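Local coordinates for integrase (Bovine immunodeficiency virus, PDB 3KKS), which forms the catalytic core of a retroviral integrase, the enzyme that inserts viral DNA into host DNA, at residues E35-A38 with L39-A42; Q90-G93 with V94-A98; C113-V116 with E117-L120; E141-L144 with E145-T149. One frame throughout, in Å; residues are numbered along the deposited sequence.

Contact 1. Residues E35-A38 with L39-A42; sequences EETA and LQVA
T37 and Q40 meet at the N-cap of helix 38-51, where the chain leaves the antiparallel edge of the RNase H-like core and starts its first long helix. T37 OG1 accepts the backbone N-H of Q40; at 3.3 Å from OG1 to Q40 N the capping bond is weak but fairly straight (163°). It depends on the T37 side-chain rotation: chi1 of 50° tucks OG1 between the residue's own N and carbonyl carbon, turned to the first turn of the helix. The two side chains run side by side in the same direction. With chi1 of -64°, Q40 holds its CG beside its backbone N, 3.2 Å from T37 OG1, and the bend at chi2 turns only the amide. That same CG also lies 3.2 Å from E35 O. Further out, an inverse gamma turn centred on E36 carries a weak T37 N to E35 O bond and swings the chain into the cap. V41 and A42 lie against I70 of helix 68-76, and L39 touches R69 of that helix. The regular helical bonding starts at T37 O, which takes V41 N at 3.1 Å while V41 CG2 packs 3.2 Å from the same oxygen.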
ATOM      1  N   GLU A  35       2.403  16.364   1.735  1.00 39.43           N
ATOM      2  CA  GLU A  35       1.146  16.889   1.224  1.00 40.24           C
ATOM      3  C   GLU A  35       0.655  15.998   0.089  1.00 40.35           C
ATOM      4  O   GLU A  35       1.450  15.297  -0.543  1.00 41.86           O
ATOM      5  CB  GLU A  35       1.354  18.320   0.725  1.00 40.65           C
ATOM      6  CG  GLU A  35       2.577  18.492  -0.168  1.00 42.25           C
ATOM      7  CD  GLU A  35       2.745  19.918  -0.680  1.00 44.14           C
ATOM      8  OE1 GLU A  35       3.760  20.191  -1.354  1.00 45.25           O
ATOM      9  OE2 GLU A  35       1.864  20.765  -0.412  1.00 45.81           O
ATOM     10  N   GLU A  36      -0.652  16.015  -0.157  1.00 39.82           N
ATOM     11  CA  GLU A  36      -1.249  15.200  -1.214  1.00 40.24           C
ATOM     12  C   GLU A  36      -1.034  15.780  -2.603  1.00 39.68           C
ATOM     13  O   GLU A  36      -1.904  16.468  -3.138  1.00 41.34           O
ATOM     14  CB  GLU A  36      -2.748  15.033  -0.980  1.00 41.37           C
ATOM     15  CG  GLU A  36      -3.119  13.913  -0.031  1.00 44.03           C
ATOM     16  CD  GLU A  36      -4.617  13.775   0.127  1.00 45.26           C
ATOM     17  OE1 GLU A  36      -5.221  14.620   0.828  1.00 46.09           O
ATOM     18  OE2 GLU A  36      -5.186  12.828  -0.458  1.00 45.04           O
ATOM     19  N   THR A  37       0.124  15.495  -3.185  1.00 36.96           N
ATOM     20  CA  THR A  37       0.450  15.982  -4.518  1.00 35.84           C
ATOM     21  C   THR A  37       0.846  14.823  -5.414  1.00 35.00           C
ATOM     22  O   THR A  37       1.076  13.706  -4.943  1.00 35.44           O
ATOM     23  CB  THR A  37       1.625  16.979  -4.488  1.00 35.50           C
ATOM     24  OG1 THR A  37       2.707  16.418  -3.735  1.00 36.05           O
ATOM     25  CG2 THR A  37       1.200  18.294  -3.863  1.00 35.04           C
ATOM     26  N   ALA A  38       0.930  15.096  -6.708  1.00 31.95           N
ATOM     27  CA  ALA A  38       1.310  14.077  -7.663  1.00 31.29           C
ATOM     28  C   ALA A  38       2.786  13.763  -7.489  1.00 30.65           C
ATOM     29  O   ALA A  38       3.226  12.645  -7.744  1.00 30.58           O
ATOM     30  CB  ALA A  38       1.045  14.568  -9.079  1.00 32.16           C
ATOM     31  N   LEU A  39       3.550  14.765  -7.063  1.00 30.81           N
ATOM     32  CA  LEU A  39       4.981  14.608  -6.858  1.00 30.31           C
ATOM     33  C   LEU A  39       5.253  13.619  -5.729  1.00 29.77           C
ATOM     34  O   LEU A  39       6.073  12.718  -5.870  1.00 29.81           O
ATOM     35  CB  LEU A  39       5.619  15.971  -6.553  1.00 30.74           C
ATOM     36  CG  LEU A  39       7.133  16.088  -6.309  1.00 29.97           C
ATOM     37  CD1 LEU A  39       7.446  15.783  -4.870  1.00 35.19           C
ATOM     38  CD2 LEU A  39       7.894  15.169  -7.235  1.00 29.57           C
ATOM     39  N   GLN A  40       4.564  13.785  -4.609  1.00 29.82           N
ATOM     40  CA  GLN A  40       4.751  12.873  -3.491  1.00 29.13           C
ATOM     41  C   GLN A  40       4.313  11.480  -3.921  1.00 27.73           C
ATOM     42  O   GLN A  40       5.037  10.507  -3.712  1.00 30.08           O
ATOM     43  CB  GLN A  40       3.945  13.325  -2.278  1.00 28.32           C
ATOM     44  CG  GLN A  40       4.393  14.660  -1.720  1.00 31.93           C
ATOM     45  CD  GLN A  40       5.887  14.728  -1.531  1.00 32.58           C
ATOM     46  OE1 GLN A  40       6.505  13.788  -1.024  1.00 32.15           O
ATOM     47  NE2 GLN A  40       6.483  15.845  -1.933  1.00 34.93           N
ATOM     48  N   VAL A  41       3.141  11.384  -4.541  1.00 26.13           N
ATOM     49  CA  VAL A  41       2.653  10.092  -4.998  1.00 25.67           C
ATOM     50  C   VAL A  41       3.675   9.392  -5.896  1.00 25.83           C
ATOM     51  O   VAL A  41       3.896   8.189  -5.768  1.00 27.02           O
ATOM     52  CB  VAL A  41       1.316  10.225  -5.745  1.00 24.89           C
ATOM     53  CG1 VAL A  41       0.960   8.901  -6.430  1.00 22.77           C
ATOM     54  CG2 VAL A  41       0.217  10.595  -4.752  1.00 26.87           C
ATOM     55  N   ALA A  42       4.301  10.144  -6.797  1.00 25.21           N
ATOM     56  CA  ALA A  42       5.304   9.584  -7.698  1.00 23.81           C
ATOM     57  C   ALA A  42       6.481   9.030  -6.903  1.00 24.32           C
ATOM     58  O   ALA A  42       7.006   7.964  -7.218  1.00 26.31           O
ATOM     59  CB  ALA A  42       5.783  10.648  -8.666  1.00 23.16           C
TER

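Contact 2. Residues Q90-G93 with V94-A98; sequences QSQG and VVERA
Q92 and E96 stand one turn apart on helix 89-109, the amide and the carboxylate crossing with their planes 68° apart. The fold is RNase H-like, and in lentiviral integrases such as that of HIV-1 the last acidic residue of the catalytic triad lies on this helix in a VVE sequence; E96 matches it, so this is probably an active-site pair. Q92 NE2 donates to E96 OE2 at 2.8 Å with an N-H...OE2 angle of 162°. The two ends of that bond differ: the oxygen lies almost in the plane of the Q92 amide, whereas NE2 comes down on OE2 from well above the carboxylate plane. Both chains bend to meet. In Q92, CG trans to the backbone N (chi1 -161°) is followed by a kink at chi2 that returns the amide toward the next turn; E96 also bends at chi2, folding its carboxylate back along the helix. Q6 of strand 4-12 touches Q92 and V95, placing this face of the helix against the sheet, and I85 and P86 of the preceding loop also touch Q92. Along the backbone, V95 N bonds S91 O at 3.0 Å, and V95 CG2 rests 3.3 Å from that same oxygen.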
ATOM      1  N   GLN A  90     -13.590  -9.049  -4.397  1.00 54.36           N
ATOM      2  CA  GLN A  90     -12.679  -9.637  -3.424  1.00 52.78           C
ATOM      3  C   GLN A  90     -11.493  -8.742  -3.063  1.00 51.73           C
ATOM      4  O   GLN A  90     -11.077  -8.698  -1.908  1.00 50.88           O
ATOM      5  CB  GLN A  90     -12.177 -10.993  -3.934  1.00 52.98           C
ATOM      6  CG  GLN A  90     -13.261 -12.066  -4.009  1.00 50.99           C
ATOM      7  CD  GLN A  90     -13.665 -12.594  -2.642  1.00 51.16           C
ATOM      8  OE1 GLN A  90     -12.885 -13.271  -1.970  1.00 49.91           O
ATOM      9  NE2 GLN A  90     -14.887 -12.285  -2.224  1.00 49.77           N
ATOM     10  N   SER A  91     -10.949  -8.028  -4.043  1.00 50.07           N
ATOM     11  CA  SER A  91      -9.816  -7.145  -3.778  1.00 48.52           C
ATOM     12  C   SER A  91     -10.222  -6.007  -2.850  1.00 47.20           C
ATOM     13  O   SER A  91      -9.502  -5.671  -1.909  1.00 47.66           O
ATOM     14  CB  SER A  91      -9.268  -6.556  -5.083  1.00 50.60           C
ATOM     15  OG  SER A  91      -8.680  -7.554  -5.899  1.00 52.58           O
ATOM     16  N   GLN A  92     -11.382  -5.417  -3.116  1.00 45.48           N
ATOM     17  CA  GLN A  92     -11.869  -4.308  -2.308  1.00 43.77           C
ATOM     18  C   GLN A  92     -12.009  -4.758  -0.857  1.00 41.35           C
ATOM     19  O   GLN A  92     -11.802  -3.976   0.066  1.00 39.88           O
ATOM     20  CB  GLN A  92     -13.212  -3.809  -2.853  1.00 44.98           C
ATOM     21  CG  GLN A  92     -13.599  -2.405  -2.402  1.00 47.93           C
ATOM     22  CD  GLN A  92     -12.527  -1.367  -2.707  1.00 51.33           C
ATOM     23  OE1 GLN A  92     -11.854  -1.433  -3.738  1.00 52.30           O
ATOM     24  NE2 GLN A  92     -12.374  -0.393  -1.813  1.00 52.19           N
ATOM     25  N   GLY A  93     -12.346  -6.028  -0.664  1.00 39.01           N
ATOM     26  CA  GLY A  93     -12.489  -6.547   0.683  1.00 38.55           C
ATOM     27  C   GLY A  93     -11.154  -6.479   1.404  1.00 37.80           C
ATOM     28  O   GLY A  93     -11.043  -5.886   2.475  1.00 37.18           O
ATOM     29  N   VAL A  94     -10.136  -7.086   0.800  1.00 35.44           N
ATOM     30  CA  VAL A  94      -8.793  -7.098   1.361  1.00 32.84           C
ATOM     31  C   VAL A  94      -8.305  -5.680   1.699  1.00 30.81           C
ATOM     32  O   VAL A  94      -7.811  -5.432   2.796  1.00 31.15           O
ATOM     33  CB  VAL A  94      -7.800  -7.763   0.370  1.00 33.65           C
ATOM     34  CG1 VAL A  94      -6.392  -7.786   0.957  1.00 33.26           C
ATOM     35  CG2 VAL A  94      -8.260  -9.182   0.045  1.00 34.01           C
ATOM     36  N   VAL A  95      -8.461  -4.759   0.758  1.00 29.45           N
ATOM     37  CA  VAL A  95      -8.029  -3.374   0.932  1.00 29.54           C
ATOM     38  C   VAL A  95      -8.697  -2.633   2.083  1.00 29.70           C
ATOM     39  O   VAL A  95      -8.036  -1.905   2.825  1.00 28.27           O
ATOM     40  CB  VAL A  95      -8.250  -2.560  -0.370  1.00 28.90           C
ATOM     41  CG1 VAL A  95      -7.928  -1.085  -0.143  1.00 28.59           C
ATOM     42  CG2 VAL A  95      -7.382  -3.118  -1.474  1.00 27.39           C
ATOM     43  N   GLU A  96     -10.008  -2.807   2.214  1.00 31.41           N
ATOM     44  CA  GLU A  96     -10.775  -2.155   3.269  1.00 33.45           C
ATOM     45  C   GLU A  96     -10.309  -2.640   4.635  1.00 32.70           C
ATOM     46  O   GLU A  96     -10.065  -1.845   5.541  1.00 32.06           O
ATOM     47  CB  GLU A  96     -12.260  -2.473   3.113  1.00 37.81           C
ATOM     48  CG  GLU A  96     -12.875  -2.024   1.801  1.00 44.57           C
ATOM     49  CD  GLU A  96     -13.021  -0.524   1.713  1.00 49.04           C
ATOM     50  OE1 GLU A  96     -12.615   0.167   2.679  1.00 51.65           O
ATOM     51  OE2 GLU A  96     -13.543  -0.038   0.682  1.00 49.16           O
ATOM     52  N   ARG A  97     -10.203  -3.954   4.780  1.00 32.12           N
ATOM     53  CA  ARG A  97      -9.761  -4.540   6.036  1.00 32.73           C
ATOM     54  C   ARG A  97      -8.346  -4.083   6.407  1.00 31.45           C
ATOM     55  O   ARG A  97      -8.069  -3.790   7.568  1.00 31.74           O
ATOM     56  CB  ARG A  97      -9.808  -6.065   5.949  1.00 35.52           C
ATOM     57  CG  ARG A  97      -9.327  -6.763   7.207  1.00 41.45           C
ATOM     58  CD  ARG A  97      -9.479  -8.282   7.120  1.00 46.27           C
ATOM     59  NE  ARG A  97      -8.854  -8.833   5.918  1.00 48.99           N
ATOM     60  CZ  ARG A  97      -8.033  -9.879   5.905  1.00 50.89           C
ATOM     61  NH1 ARG A  97      -7.522 -10.299   4.755  1.00 50.24           N
ATOM     62  NH2 ARG A  97      -7.706 -10.498   7.036  1.00 51.05           N
ATOM     63  N   ALA A  98      -7.455  -4.021   5.422  1.00 29.63           N
ATOM     64  CA  ALA A  98      -6.079  -3.598   5.673  1.00 29.42           C
ATOM     65  C   ALA A  98      -6.013  -2.176   6.224  1.00 27.72           C
ATOM     66  O   ALA A  98      -5.264  -1.909   7.156  1.00 29.68           O
ATOM     67  CB  ALA A  98      -5.249  -3.701   4.384  1.00 30.43           C
TER

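Contact 3. Residues C113-V116 with E117-L120; sequences CETV and EAAL. With ACT (acetate ion), chain C.
T115 reaches A118 because its chi1 of 69° sets OG1 between its own N and carbonyl carbon, facing into the turn that follows. From there OG1 accepts A118 N at 3.1 Å and donates to acetate OXT at 2.8 Å. E117 is held less comfortably, with chi1 of only 24°, close to eclipsed; the bend at chi2 then throws its chain across T115 at about a right angle, and OE1 ends 3.3 Å from T115 CB. The bond from A118 N makes T115 the N-cap of helix 116-129, where the chain arrives from helix 89-109. An acetate ion, probably from the crystallisation liquor, sits against this helix start. T115 N gives its hydrogen to OXT at 2.7 Å, so that oxygen is gripped by both the amide and the hydroxyl of one residue, while E114 N points almost straight at the other oxygen, O, at 3.1 Å. C113 packs on the helix start, its CB 4.0 Å from A118 CB and its SG near A119. L120 reaches back to strands 15-22 and 28-33, touching I17, A30 and V32, and V116 touches T15.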
ATOM      1  N   CYS A 113       5.983   5.551  20.465  1.00 24.56           N
ATOM      2  CA  CYS A 113       7.036   6.194  19.677  1.00 24.44           C
ATOM      3  C   CYS A 113       6.952   7.714  19.694  1.00 25.15           C
ATOM      4  O   CYS A 113       5.885   8.291  19.907  1.00 23.78           O
ATOM      5  CB  CYS A 113       6.946   5.765  18.211  1.00 25.25           C
ATOM      6  SG  CYS A 113       6.677   3.996  17.894  1.00 29.27           S
ATOM      7  N   GLU A 114       8.079   8.357  19.421  1.00 26.41           N
ATOM      8  CA  GLU A 114       8.134   9.810  19.384  1.00 27.91           C
ATOM      9  C   GLU A 114       7.533  10.351  18.095  1.00 26.01           C
ATOM     10  O   GLU A 114       6.929  11.418  18.076  1.00 27.10           O
ATOM     11  CB  GLU A 114       9.578  10.283  19.461  1.00 31.63           C
ATOM     12  CG  GLU A 114      10.192  10.225  20.828  1.00 39.02           C
ATOM     13  CD  GLU A 114      11.655  10.613  20.797  1.00 42.71           C
ATOM     14  OE1 GLU A 114      12.045  11.390  19.887  1.00 40.55           O
ATOM     15  OE2 GLU A 114      12.405  10.148  21.688  1.00 43.84           O
ATOM     16  N   THR A 115       7.702   9.595  17.017  1.00 24.28           N
ATOM     17  CA  THR A 115       7.235  10.013  15.704  1.00 21.67           C
ATOM     18  C   THR A 115       6.174   9.092  15.125  1.00 21.62           C
ATOM     19  O   THR A 115       6.116   7.906  15.453  1.00 20.35           O
ATOM     20  CB  THR A 115       8.406  10.037  14.709  1.00 23.15           C
ATOM     21  OG1 THR A 115       8.835   8.689  14.453  1.00 21.98           O
ATOM     22  CG2 THR A 115       9.586  10.827  15.278  1.00 17.94           C
ATOM     23  N   VAL A 116       5.352   9.646  14.243  1.00 20.55           N
ATOM     24  CA  VAL A 116       4.302   8.882  13.583  1.00 23.21           C
ATOM     25  C   VAL A 116       4.931   7.911  12.585  1.00 22.70           C
ATOM     26  O   VAL A 116       4.424   6.810  12.378  1.00 24.04           O
ATOM     27  CB  VAL A 116       3.326   9.804  12.807  1.00 23.37           C
ATOM     28  CG1 VAL A 116       2.181   8.988  12.232  1.00 24.54           C
ATOM     29  CG2 VAL A 116       2.781  10.877  13.729  1.00 26.56           C
ATOM     30  N   GLU A 117       6.033   8.324  11.965  1.00 23.59           N
ATOM     31  CA  GLU A 117       6.705   7.473  10.996  1.00 23.20           C
ATOM     32  C   GLU A 117       7.245   6.195  11.649  1.00 23.33           C
ATOM     33  O   GLU A 117       7.191   5.127  11.048  1.00 22.94           O
ATOM     34  CB  GLU A 117       7.826   8.242  10.274  1.00 24.04           C
ATOM     35  CG  GLU A 117       8.391   9.442  11.028  1.00 31.30           C
ATOM     36  CD  GLU A 117       7.568  10.722  10.867  1.00 30.67           C
ATOM     37  OE1 GLU A 117       7.277  11.359  11.898  1.00 35.12           O
ATOM     38  OE2 GLU A 117       7.229  11.103   9.726  1.00 29.97           O
ATOM     39  N   ALA A 118       7.757   6.292  12.872  1.00 20.98           N
ATOM     40  CA  ALA A 118       8.255   5.102  13.554  1.00 21.26           C
ATOM     41  C   ALA A 118       7.048   4.240  13.949  1.00 22.09           C
ATOM     42  O   ALA A 118       7.116   3.009  13.941  1.00 19.72           O
ATOM     43  CB  ALA A 118       9.045   5.490  14.792  1.00 19.67           C
ATOM     44  N   ALA A 119       5.945   4.889  14.304  1.00 20.22           N
ATOM     45  CA  ALA A 119       4.735   4.161  14.667  1.00 20.56           C
ATOM     46  C   ALA A 119       4.190   3.420  13.442  1.00 19.52           C
ATOM     47  O   ALA A 119       3.690   2.300  13.563  1.00 19.38           O
ATOM     48  CB  ALA A 119       3.678   5.116  15.212  1.00 20.71           C
ATOM     49  N   LEU A 120       4.292   4.046  12.271  1.00 18.08           N
ATOM     50  CA  LEU A 120       3.805   3.449  11.026  1.00 19.45           C
ATOM     51  C   LEU A 120       4.628   2.208  10.651  1.00 19.16           C
ATOM     52  O   LEU A 120       4.088   1.191  10.219  1.00 17.94           O
ATOM     53  CB  LEU A 120       3.846   4.482   9.880  1.00 16.88           C
ATOM     54  CG  LEU A 120       3.396   3.959   8.504  1.00 17.13           C
ATOM     55  CD1 LEU A 120       1.986   3.386   8.609  1.00 15.31           C
ATOM     56  CD2 LEU A 120       3.431   5.077   7.466  1.00 15.80           C
TER
HETATM   57  C   ACT C   5      10.619   7.103  17.432  1.00 39.86           C
HETATM   58  O   ACT C   5      10.666   6.921  18.638  1.00 42.12           O
HETATM   59  OXT ACT C   5       9.689   7.709  16.943  1.00 37.72           O
HETATM   60  CH3 ACT C   5      11.733   6.588  16.554  1.00 39.96           C

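Contact 4. Residues E141-L144 with E145-T149; sequences EIYL and ESEHT
E141 onward lies on the last helix of the chain, bonded in the usual i to i+4 pattern: E145 N to E141 O, S146 N to I142 O at 3.0 Å, and H148 N to L144 O. Y143 O is the exception in being doubly used. It takes E147 N at 2.9 Å and also the S146 hydroxyl, OG standing only 2.6 Å away because chi1 of 67° turns it back toward the preceding turn. On one flank Y143 and E147 lie alongside each other, pointing the same way, with ring and carboxylate planes almost perpendicular (86°). Y143 OH reaches E147 OE1 at 2.8 Å, a weak bond. Both groups have firmer partners elsewhere: Y143 OH is hydrogen-bonded to T53 N, and E147 OE2 makes a salt bridge with K150 and accepts from T53 OG1. T149 closes the segment by donating OG1 to S146 O at 3.0 Å. Around the helix, Y143 makes a T-shaped stack with Y52, just beyond helix 38-51, and packs on S25 and L27 of the loop between strands 15-22 and 28-33; S146 touches H3, just before strand 4-12.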
ATOM      1  N   GLU A 141       5.068 -13.719   4.082  1.00 29.43           N
ATOM      2  CA  GLU A 141       5.479 -15.020   3.551  1.00 31.25           C
ATOM      3  C   GLU A 141       4.738 -15.327   2.260  1.00 30.75           C
ATOM      4  O   GLU A 141       5.310 -15.863   1.317  1.00 31.56           O
ATOM      5  CB  GLU A 141       5.205 -16.133   4.570  1.00 32.18           C
ATOM      6  CG  GLU A 141       5.919 -15.940   5.897  1.00 37.32           C
ATOM      7  CD  GLU A 141       5.485 -16.936   6.955  1.00 40.10           C
ATOM      8  OE1 GLU A 141       4.264 -17.142   7.124  1.00 41.53           O
ATOM      9  OE2 GLU A 141       6.365 -17.504   7.631  1.00 43.55           O
ATOM     10  N   ILE A 142       3.459 -14.980   2.226  1.00 29.85           N
ATOM     11  CA  ILE A 142       2.634 -15.212   1.056  1.00 26.78           C
ATOM     12  C   ILE A 142       3.169 -14.431  -0.139  1.00 27.35           C
ATOM     13  O   ILE A 142       3.305 -14.976  -1.235  1.00 25.70           O
ATOM     14  CB  ILE A 142       1.178 -14.796   1.340  1.00 28.22           C
ATOM     15  CG1 ILE A 142       0.566 -15.743   2.381  1.00 28.90           C
ATOM     16  CG2 ILE A 142       0.371 -14.785   0.053  1.00 27.16           C
ATOM     17  CD1 ILE A 142      -0.908 -15.503   2.649  1.00 31.73           C
ATOM     18  N   TYR A 143       3.466 -13.152   0.074  1.00 26.62           N
ATOM     19  CA  TYR A 143       3.992 -12.310  -0.993  1.00 26.85           C
ATOM     20  C   TYR A 143       5.318 -12.872  -1.479  1.00 28.82           C
ATOM     21  O   TYR A 143       5.548 -12.998  -2.684  1.00 29.54           O
ATOM     22  CB  TYR A 143       4.222 -10.877  -0.506  1.00 25.04           C
ATOM     23  CG  TYR A 143       4.912 -10.029  -1.549  1.00 24.32           C
ATOM     24  CD1 TYR A 143       4.191  -9.440  -2.588  1.00 23.02           C
ATOM     25  CD2 TYR A 143       6.299  -9.883  -1.544  1.00 22.17           C
ATOM     26  CE1 TYR A 143       4.834  -8.735  -3.601  1.00 24.84           C
ATOM     27  CE2 TYR A 143       6.956  -9.179  -2.554  1.00 22.53           C
ATOM     28  CZ  TYR A 143       6.218  -8.611  -3.578  1.00 24.88           C
ATOM     29  OH  TYR A 143       6.856  -7.927  -4.587  1.00 25.15           O
ATOM     30  N   LEU A 144       6.192 -13.187  -0.530  1.00 29.98           N
ATOM     31  CA  LEU A 144       7.500 -13.740  -0.838  1.00 33.79           C
ATOM     32  C   LEU A 144       7.355 -14.996  -1.677  1.00 35.50           C
ATOM     33  O   LEU A 144       8.150 -15.244  -2.582  1.00 35.42           O
ATOM     34  CB  LEU A 144       8.240 -14.088   0.451  1.00 36.20           C
ATOM     35  CG  LEU A 144       9.442 -15.011   0.266  1.00 39.09           C
ATOM     36  CD1 LEU A 144      10.513 -14.289  -0.534  1.00 41.27           C
ATOM     37  CD2 LEU A 144       9.978 -15.448   1.628  1.00 41.52           C
ATOM     38  N   GLU A 145       6.339 -15.789  -1.366  1.00 35.70           N
ATOM     39  CA  GLU A 145       6.106 -17.028  -2.090  1.00 37.91           C
ATOM     40  C   GLU A 145       5.668 -16.741  -3.516  1.00 36.88           C
ATOM     41  O   GLU A 145       6.171 -17.356  -4.453  1.00 37.72           O
ATOM     42  CB  GLU A 145       5.055 -17.873  -1.374  1.00 40.75           C
ATOM     43  CG  GLU A 145       4.907 -19.273  -1.939  1.00 48.13           C
ATOM     44  CD  GLU A 145       6.223 -20.023  -1.973  1.00 49.91           C
ATOM     45  OE1 GLU A 145       6.946 -19.994  -0.956  1.00 52.21           O
ATOM     46  OE2 GLU A 145       6.533 -20.643  -3.015  1.00 52.27           O
ATOM     47  N   SER A 146       4.737 -15.808  -3.685  1.00 36.08           N
ATOM     48  CA  SER A 146       4.265 -15.460  -5.023  1.00 36.36           C
ATOM     49  C   SER A 146       5.454 -14.945  -5.834  1.00 37.15           C
ATOM     50  O   SER A 146       5.522 -15.118  -7.046  1.00 37.54           O
ATOM     51  CB  SER A 146       3.176 -14.384  -4.945  1.00 34.75           C
ATOM     52  OG  SER A 146       3.700 -13.148  -4.481  1.00 33.67           O
ATOM     53  N   GLU A 147       6.399 -14.325  -5.141  1.00 38.06           N
ATOM     54  CA  GLU A 147       7.593 -13.786  -5.773  1.00 39.60           C
ATOM     55  C   GLU A 147       8.474 -14.960  -6.220  1.00 40.15           C
ATOM     56  O   GLU A 147       8.927 -15.017  -7.365  1.00 39.91           O
ATOM     57  CB  GLU A 147       8.332 -12.897  -4.762  1.00 42.32           C
ATOM     58  CG  GLU A 147       9.450 -12.042  -5.336  1.00 45.14           C
ATOM     59  CD  GLU A 147       8.948 -10.851  -6.132  1.00 45.50           C
ATOM     60  OE1 GLU A 147       8.717  -9.777  -5.533  1.00 41.48           O
ATOM     61  OE2 GLU A 147       8.783 -11.003  -7.361  1.00 46.55           O
ATOM     62  N   HIS A 148       8.694 -15.905  -5.315  1.00 39.15           N
ATOM     63  CA  HIS A 148       9.509 -17.080  -5.596  1.00 40.31           C
ATOM     64  C   HIS A 148       9.022 -17.905  -6.791  1.00 42.03           C
ATOM     65  O   HIS A 148       9.825 -18.363  -7.609  1.00 41.48           O
ATOM     66  CB  HIS A 148       9.563 -17.983  -4.365  1.00 41.13           C
ATOM     67  CG  HIS A 148      10.254 -19.287  -4.608  1.00 42.66           C
ATOM     68  ND1 HIS A 148      11.612 -19.383  -4.815  1.00 42.29           N
ATOM     69  CD2 HIS A 148       9.767 -20.549  -4.708  1.00 42.91           C
ATOM     70  CE1 HIS A 148      11.935 -20.647  -5.030  1.00 43.76           C
ATOM     71  NE2 HIS A 148      10.833 -21.372  -4.971  1.00 44.42           N
ATOM     72  N   THR A 149       7.711 -18.105  -6.892  1.00 43.27           N
ATOM     73  CA  THR A 149       7.163 -18.894  -7.988  1.00 45.97           C
ATOM     74  C   THR A 149       7.289 -18.160  -9.306  1.00 47.80           C
ATOM     75  O   THR A 149       7.125 -18.733 -10.382  1.00 48.06           O
ATOM     76  CB  THR A 149       5.689 -19.221  -7.759  1.00 46.86           C
ATOM     77  OG1 THR A 149       4.931 -18.006  -7.706  1.00 47.85           O
ATOM     78  CG2 THR A 149       5.525 -19.978  -6.461  1.00 46.65           C
TER

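In the fold
The four contacts follow one another along the chain; none nests within or crosses another, and none closes a long loop, since each joins consecutive residues. Contact 1, where strand 28-33 gives way to helix 38-51, brings that helix against helix 68-76. Contact 2 lies in the first turns of helix 89-109 and sets them on strand 4-12; its centre is about 23 Å from that of contact 1, across the middle of the chain. Contact 3 leads from helix 89-109 into helix 116-129, which it seats on strands 15-22 and 28-33. Contact 4, on helix 139-148, joins the chain's end to residues just beyond helix 38-51. Contacts 1 and 3 start helices, whereas contacts 2 and 4 lie along them.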